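Long-range contact in effector protein Lem4 (lpg1101) (Legionella pneumophila subsp. pneumophila, PDB 6CGK), which acts as a membrane-associated protein tyrosine phosphatase translocated by the bacterium, its haloacid dehalogenase (HAD) domain forming the chain described here: residues 128-140 with 159-171. The protein carries 1 engineered substitution. Numbering follows the deposited sequence.
Sequences PGEDKYKAVVSHE and DGEEMCNGLIHTG. With PO4 (phosphate ion), chain B.
At the phosphate-binding end of the HAD domain, Lys132 on helix 132-140 meets Asp159 on helix 157-169, and the two helices run on side by side, their axes 7.3 Å apart at 33°. Lys132 NZ gives a short salt bridge to Asp159 OD2 (2.5 Å), nearly in line with the C-O bond, and a hydrogen bond to O2 of the phosphate (3.1 Å). Bends at chi2 (-61°) and chi4 (63°) curl the lysine chain towards both anions. Arg95 pairs with Asp159 OD1 and helps to fix the carboxylate, whose OD2 in turn positions Lys132. Further along, Gly166 lets the helices close in, with Val137 CG2 3.6 Å from Gly166 CA. Val136 CG1 reaches Leu167 N at 3.6 Å, while its CG2 packs on Met163 CB. Tyr133 is a knob among Glu162, Asn165, Gly166 and His169; its OH lies over one face of the imidazole, 3.3 Å from His169 CG. At the helix start, one water joins Tyr133 N, Asp131 OD1 and Glu162 OE2. Two helices running in roughly the same direction, packed against a parallel sheet, one presenting a lysine to phosphate beside the magnesium site, next to the engineered Asn23, are typical of the Rossmann-like HAD phosphatase fold.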
ATOM      1  N   PRO A 128       3.351  12.559  -4.275  1.00 29.77           N
ATOM      2  CA  PRO A 128       2.670  12.567  -2.969  1.00 28.57           C
ATOM      3  C   PRO A 128       3.265  11.585  -1.979  1.00 30.78           C
ATOM      4  O   PRO A 128       3.198  11.832  -0.766  1.00 31.13           O
ATOM      5  CB  PRO A 128       1.220  12.205  -3.320  1.00 29.22           C
ATOM      6  CG  PRO A 128       1.318  11.455  -4.647  1.00 25.94           C
ATOM      7  CD  PRO A 128       2.457  12.179  -5.377  1.00 29.32           C
ATOM      8  N   GLY A 129       3.837  10.475  -2.447  1.00 26.11           N
ATOM      9  CA  GLY A 129       4.384   9.524  -1.502  1.00 28.54           C
ATOM     10  C   GLY A 129       5.681   9.968  -0.867  1.00 31.38           C
ATOM     11  O   GLY A 129       6.180   9.282   0.031  1.00 36.38           O
ATOM     12  N   GLU A 130       6.241  11.086  -1.328  1.00 30.25           N
ATOM     13  CA  GLU A 130       7.453  11.644  -0.741  1.00 30.54           C
ATOM     14  C   GLU A 130       7.178  12.365   0.569  1.00 31.11           C
ATOM     15  O   GLU A 130       8.121  12.749   1.257  1.00 35.70           O
ATOM     16  CB  GLU A 130       8.127  12.585  -1.737  1.00 30.83           C
ATOM     17  CG  GLU A 130       8.519  11.848  -3.046  1.00 33.67           C
ATOM     18  CD  GLU A 130       9.340  12.687  -4.011  1.00 35.66           C
ATOM     19  OE1 GLU A 130      10.426  13.215  -3.637  1.00 38.53           O
ATOM     20  OE2 GLU A 130       8.904  12.839  -5.167  1.00 36.00           O
ATOM     21  N   ASP A 131       5.907  12.561   0.935  1.00 31.53           N
ATOM     22  CA  ASP A 131       5.564  13.278   2.168  1.00 29.35           C
ATOM     23  C   ASP A 131       4.357  12.517   2.705  1.00 31.94           C
ATOM     24  O   ASP A 131       3.233  12.833   2.316  1.00 31.73           O
ATOM     25  CB  ASP A 131       5.250  14.742   1.892  1.00 29.88           C
ATOM     26  CG  ASP A 131       5.035  15.564   3.169  1.00 34.98           C
ATOM     27  OD1 ASP A 131       4.674  14.989   4.217  1.00 34.81           O
ATOM     28  OD2 ASP A 131       5.235  16.806   3.135  1.00 40.34           O
ATOM     29  N   LYS A 132       4.613  11.469   3.510  1.00 33.54           N
ATOM     30  CA  LYS A 132       3.540  10.544   3.902  1.00 31.04           C
ATOM     31  C   LYS A 132       2.484  11.250   4.737  1.00 32.42           C
ATOM     32  O   LYS A 132       1.285  10.951   4.625  1.00 29.53           O
ATOM     33  CB  LYS A 132       4.093   9.368   4.716  1.00 37.97           C
ATOM     34  CG  LYS A 132       5.267   8.599   4.141  1.00 46.86           C
ATOM     35  CD  LYS A 132       4.963   7.970   2.826  1.00 51.99           C
ATOM     36  CE  LYS A 132       6.180   7.173   2.297  1.00 55.25           C
ATOM     37  NZ  LYS A 132       6.586   6.018   3.172  1.00 59.84           N
ATOM     38  N   TYR A 133       2.915  12.136   5.632  1.00 34.15           N
ATOM     39  CA  TYR A 133       1.968  12.922   6.411  1.00 34.19           C
ATOM     40  C   TYR A 133       1.017  13.665   5.491  1.00 30.17           C
ATOM     41  O   TYR A 133      -0.208  13.537   5.609  1.00 31.52           O
ATOM     42  CB  TYR A 133       2.743  13.885   7.315  1.00 30.00           C
ATOM     43  CG  TYR A 133       1.932  14.920   8.085  1.00 35.37           C
ATOM     44  CD1 TYR A 133       1.284  14.582   9.262  1.00 44.59           C
ATOM     45  CD2 TYR A 133       1.852  16.235   7.653  1.00 38.38           C
ATOM     46  CE1 TYR A 133       0.559  15.535   9.994  1.00 43.15           C
ATOM     47  CE2 TYR A 133       1.121  17.201   8.380  1.00 40.80           C
ATOM     48  CZ  TYR A 133       0.486  16.832   9.546  1.00 41.03           C
ATOM     49  OH  TYR A 133      -0.231  17.766  10.282  1.00 45.59           O
ATOM     50  N   LYS A 134       1.567  14.455   4.563  1.00 30.21           N
ATOM     51  CA  LYS A 134       0.721  15.223   3.656  1.00 31.59           C
ATOM     52  C   LYS A 134      -0.128  14.325   2.759  1.00 34.11           C
ATOM     53  O   LYS A 134      -1.246  14.711   2.393  1.00 33.37           O
ATOM     54  CB  LYS A 134       1.575  16.144   2.812  1.00 36.87           C
ATOM     55  CG  LYS A 134       0.806  17.038   1.881  1.00 46.37           C
ATOM     56  CD  LYS A 134       1.719  18.145   1.365  1.00 45.67           C
ATOM     57  CE  LYS A 134       2.221  19.048   2.486  1.00 54.04           C
ATOM     58  NZ  LYS A 134       3.218  20.031   1.975  1.00 69.72           N
ATOM     59  N   ALA A 135       0.392  13.152   2.378  1.00 28.93           N
ATOM     60  CA  ALA A 135      -0.381  12.216   1.546  1.00 26.08           C
ATOM     61  C   ALA A 135      -1.651  11.766   2.261  1.00 32.28           C
ATOM     62  O   ALA A 135      -2.742  11.732   1.668  1.00 28.94           O
ATOM     63  CB  ALA A 135       0.480  10.991   1.190  1.00 25.18           C
ATOM     64  N   VAL A 136      -1.524  11.411   3.541  1.00 27.81           N
ATOM     65  CA  VAL A 136      -2.694  10.995   4.311  1.00 27.87           C
ATOM     66  C   VAL A 136      -3.649  12.158   4.512  1.00 32.28           C
ATOM     67  O   VAL A 136      -4.867  11.997   4.386  1.00 28.19           O
ATOM     68  CB  VAL A 136      -2.279  10.374   5.663  1.00 26.70           C
ATOM     69  CG1 VAL A 136      -3.528  10.223   6.572  1.00 30.77           C
ATOM     70  CG2 VAL A 136      -1.578   9.004   5.432  1.00 27.04           C
ATOM     71  N   VAL A 137      -3.121  13.343   4.845  1.00 32.66           N
ATOM     72  CA  VAL A 137      -4.001  14.488   5.049  1.00 35.58           C
ATOM     73  C   VAL A 137      -4.775  14.781   3.775  1.00 39.04           C
ATOM     74  O   VAL A 137      -5.998  14.965   3.800  1.00 34.73           O
ATOM     75  CB  VAL A 137      -3.200  15.711   5.522  1.00 33.97           C
ATOM     76  CG1 VAL A 137      -4.081  16.954   5.478  1.00 32.76           C
ATOM     77  CG2 VAL A 137      -2.653  15.465   6.928  1.00 35.22           C
ATOM     78  N   SER A 138      -4.079  14.788   2.633  1.00 34.10           N
ATOM     79  CA  SER A 138      -4.744  15.049   1.359  1.00 35.86           C
ATOM     80  C   SER A 138      -5.794  13.993   1.058  1.00 29.80           C
ATOM     81  O   SER A 138      -6.887  14.315   0.567  1.00 34.55           O
ATOM     82  CB  SER A 138      -3.731  15.100   0.224  1.00 40.03           C
ATOM     83  OG  SER A 138      -2.879  16.233   0.378  1.00 49.05           O
ATOM     84  N   HIS A 139      -5.475  12.727   1.320  1.00 29.10           N
ATOM     85  CA  HIS A 139      -6.453  11.685   1.033  1.00 29.22           C
ATOM     86  C   HIS A 139      -7.679  11.822   1.918  1.00 33.22           C
ATOM     87  O   HIS A 139      -8.814  11.713   1.432  1.00 33.15           O
ATOM     88  CB  HIS A 139      -5.863  10.293   1.195  1.00 27.08           C
ATOM     89  CG  HIS A 139      -6.717   9.246   0.561  1.00 28.57           C
ATOM     90  ND1 HIS A 139      -6.782   9.086  -0.806  1.00 28.52           N
ATOM     91  CD2 HIS A 139      -7.633   8.401   1.084  1.00 30.99           C
ATOM     92  CE1 HIS A 139      -7.666   8.147  -1.094  1.00 30.42           C
ATOM     93  NE2 HIS A 139      -8.202   7.721   0.035  1.00 27.73           N
ATOM     94  N   GLU A 140      -7.483  12.056   3.220  1.00 28.83           N
ATOM     95  CA  GLU A 140      -8.640  12.191   4.110  1.00 27.16           C
ATOM     96  C   GLU A 140      -9.517  13.369   3.721  1.00 30.94           C
ATOM     97  O   GLU A 140     -10.732  13.357   3.975  1.00 32.48           O
ATOM     98  CB  GLU A 140      -8.176  12.330   5.564  1.00 25.71           C
ATOM     99  CG  GLU A 140      -7.504  11.053   6.104  1.00 29.20           C
ATOM    100  CD  GLU A 140      -8.469   9.853   6.166  1.00 31.55           C
ATOM    101  OE1 GLU A 140      -9.701  10.045   6.337  1.00 31.86           O
ATOM    102  OE2 GLU A 140      -7.984   8.710   6.053  1.00 28.96           O
ATOM    103  N   ASP A 159       8.117   6.882   9.522  1.00 46.56           N
ATOM    104  CA  ASP A 159       7.148   6.964   8.436  1.00 44.71           C
ATOM    105  C   ASP A 159       5.765   6.585   8.914  1.00 46.04           C
ATOM    106  O   ASP A 159       4.774   7.226   8.550  1.00 51.83           O
ATOM    107  CB  ASP A 159       7.542   6.020   7.298  1.00 47.16           C
ATOM    108  CG  ASP A 159       8.458   6.660   6.309  1.00 62.54           C
ATOM    109  OD1 ASP A 159       9.476   7.238   6.748  1.00 54.60           O
ATOM    110  OD2 ASP A 159       8.145   6.585   5.101  1.00 69.96           O
ATOM    111  N   GLY A 160       5.676   5.510   9.698  1.00 47.75           N
ATOM    112  CA  GLY A 160       4.378   5.056  10.150  1.00 41.06           C
ATOM    113  C   GLY A 160       3.691   6.105  10.995  1.00 57.91           C
ATOM    114  O   GLY A 160       2.496   6.368  10.828  1.00 47.55           O
ATOM    115  N   GLU A 161       4.449   6.741  11.891  1.00 43.92           N
ATOM    116  CA  GLU A 161       3.897   7.819  12.693  1.00 47.42           C
ATOM    117  C   GLU A 161       3.549   9.019  11.833  1.00 50.08           C
ATOM    118  O   GLU A 161       2.600   9.742  12.145  1.00 55.12           O
ATOM    119  CB  GLU A 161       4.883   8.186  13.794  1.00 53.81           C
ATOM    120  CG  GLU A 161       5.018   7.059  14.786  1.00 61.84           C
ATOM    121  CD  GLU A 161       6.013   7.348  15.873  1.00 76.14           C
ATOM    122  OE1 GLU A 161       6.841   8.274  15.702  1.00 81.08           O
ATOM    123  OE2 GLU A 161       5.961   6.638  16.900  1.00 82.00           O
ATOM    124  N   GLU A 162       4.287   9.238  10.741  1.00 48.41           N
ATOM    125  CA  GLU A 162       3.910  10.303   9.820  1.00 46.03           C
ATOM    126  C   GLU A 162       2.511  10.077   9.262  1.00 38.26           C
ATOM    127  O   GLU A 162       1.724  11.024   9.156  1.00 43.14           O
ATOM    128  CB  GLU A 162       4.916  10.407   8.682  1.00 41.48           C
ATOM    129  CG  GLU A 162       6.219  11.058   9.071  1.00 44.84           C
ATOM    130  CD  GLU A 162       5.997  12.471   9.592  1.00 56.66           C
ATOM    131  OE1 GLU A 162       5.563  12.615  10.759  1.00 55.36           O
ATOM    132  OE2 GLU A 162       6.230  13.434   8.827  1.00 62.23           O
ATOM    133  N   MET A 163       2.190   8.839   8.871  1.00 43.81           N
ATOM    134  CA  MET A 163       0.834   8.564   8.392  1.00 41.45           C
ATOM    135  C   MET A 163      -0.180   8.645   9.531  1.00 39.59           C
ATOM    136  O   MET A 163      -1.261   9.229   9.366  1.00 37.03           O
ATOM    137  CB  MET A 163       0.779   7.201   7.689  1.00 33.12           C
ATOM    138  CG  MET A 163       1.564   7.154   6.362  1.00 32.64           C
ATOM    139  SD  MET A 163       1.295   5.667   5.400  1.00 35.84           S
ATOM    140  CE  MET A 163       2.279   4.492   6.317  1.00 34.21           C
ATOM    141  N   CYS A 164       0.158   8.100  10.705  1.00 38.80           N
ATOM    142  CA  CYS A 164      -0.692   8.288  11.884  1.00 39.76           C
ATOM    143  C   CYS A 164      -0.914   9.766  12.193  1.00 41.77           C
ATOM    144  O   CYS A 164      -2.031  10.181  12.512  1.00 44.84           O
ATOM    145  CB  CYS A 164      -0.079   7.614  13.107  1.00 52.19           C
ATOM    146  SG  CYS A 164      -0.009   5.854  13.069  1.00 62.17           S
ATOM    147  N   ASN A 165       0.157  10.574  12.166  1.00 41.68           N
ATOM    148  CA  ASN A 165      -0.010  11.996  12.459  1.00 42.09           C
ATOM    149  C   ASN A 165      -0.951  12.666  11.469  1.00 41.27           C
ATOM    150  O   ASN A 165      -1.698  13.565  11.837  1.00 43.24           O
ATOM    151  CB  ASN A 165       1.342  12.699  12.452  1.00 48.63           C
ATOM    152  CG  ASN A 165       2.182  12.358  13.661  1.00 57.83           C
ATOM    153  OD1 ASN A 165       1.818  11.507  14.476  1.00 55.92           O
ATOM    154  ND2 ASN A 165       3.323  13.019  13.779  1.00 66.04           N
ATOM    155  N   GLY A 166      -0.943  12.234  10.210  1.00 39.74           N
ATOM    156  CA  GLY A 166      -1.898  12.767   9.246  1.00 43.89           C
ATOM    157  C   GLY A 166      -3.350  12.482   9.597  1.00 48.04           C
ATOM    158  O   GLY A 166      -4.211  13.349   9.430  1.00 44.83           O
ATOM    159  N   LEU A 167      -3.655  11.260  10.056  1.00 41.94           N
ATOM    160  CA  LEU A 167      -5.009  10.979  10.546  1.00 39.67           C
ATOM    161  C   LEU A 167      -5.364  11.859  11.730  1.00 40.78           C
ATOM    162  O   LEU A 167      -6.504  12.337  11.847  1.00 43.23           O
ATOM    163  CB  LEU A 167      -5.161   9.522  10.975  1.00 41.22           C
ATOM    164  CG  LEU A 167      -5.090   8.440   9.927  1.00 41.08           C
ATOM    165  CD1 LEU A 167      -5.299   7.101  10.626  1.00 31.64           C
ATOM    166  CD2 LEU A 167      -6.133   8.677   8.858  1.00 36.57           C
ATOM    167  N   ILE A 168      -4.429  12.027  12.663  1.00 47.51           N
ATOM    168  CA  ILE A 168      -4.718  12.864  13.825  1.00 45.85           C
ATOM    169  C   ILE A 168      -5.028  14.283  13.378  1.00 44.07           C
ATOM    170  O   ILE A 168      -6.003  14.900  13.823  1.00 52.56           O
ATOM    171  CB  ILE A 168      -3.550  12.831  14.823  1.00 50.29           C
ATOM    172  CG1 ILE A 168      -3.168  11.387  15.156  1.00 52.76           C
ATOM    173  CG2 ILE A 168      -3.912  13.621  16.088  1.00 54.66           C
ATOM    174  CD1 ILE A 168      -2.099  11.289  16.217  1.00 55.50           C
ATOM    175  N   HIS A 169      -4.192  14.828  12.491  1.00 43.50           N
ATOM    176  CA  HIS A 169      -4.383  16.209  12.064  1.00 42.62           C
ATOM    177  C   HIS A 169      -5.757  16.431  11.455  1.00 42.92           C
ATOM    178  O   HIS A 169      -6.305  17.535  11.565  1.00 46.54           O
ATOM    179  CB  HIS A 169      -3.305  16.610  11.057  1.00 50.93           C
ATOM    180  CG  HIS A 169      -3.515  17.966  10.450  1.00 56.72           C
ATOM    181  ND1 HIS A 169      -3.224  19.134  11.119  1.00 53.57           N
ATOM    182  CD2 HIS A 169      -3.992  18.338   9.238  1.00 51.92           C
ATOM    183  CE1 HIS A 169      -3.509  20.168  10.346  1.00 55.79           C
ATOM    184  NE2 HIS A 169      -3.968  19.711   9.194  1.00 54.62           N
ATOM    185  N   THR A 170      -6.332  15.402  10.823  1.00 44.45           N
ATOM    186  CA  THR A 170      -7.623  15.511  10.161  1.00 43.05           C
ATOM    187  C   THR A 170      -8.776  15.029  11.017  1.00 43.72           C
ATOM    188  O   THR A 170      -9.898  14.957  10.519  1.00 45.68           O
ATOM    189  CB  THR A 170      -7.644  14.739   8.832  1.00 39.37           C
ATOM    190  OG1 THR A 170      -7.233  13.376   9.028  1.00 40.38           O
ATOM    191  CG2 THR A 170      -6.783  15.448   7.803  1.00 43.05           C
ATOM    192  N   GLY A 171      -8.529  14.694  12.280  1.00 44.32           N
ATOM    193  CA  GLY A 171      -9.582  14.187  13.135  1.00 43.53           C
ATOM    194  C   GLY A 171     -10.144  12.857  12.703  1.00 47.98           C
ATOM    195  O   GLY A 171     -11.316  12.573  12.973  1.00 45.03           O
TER
HETATM  196  P   PO4 B 301       8.643   3.052   0.728  1.00 33.97           P
HETATM  197  O1  PO4 B 301       7.593   2.278  -0.051  1.00 29.75           O
HETATM  198  O2  PO4 B 301       8.226   4.479   1.069  1.00 28.30           O
HETATM  199  O3  PO4 B 301       9.889   3.093  -0.145  1.00 31.50           O
HETATM  200  O4  PO4 B 301       9.027   2.290   1.980  1.00 32.37           O
HETATM  201  O   HOH W   1       5.698  12.934   6.266  1.00 35.56           O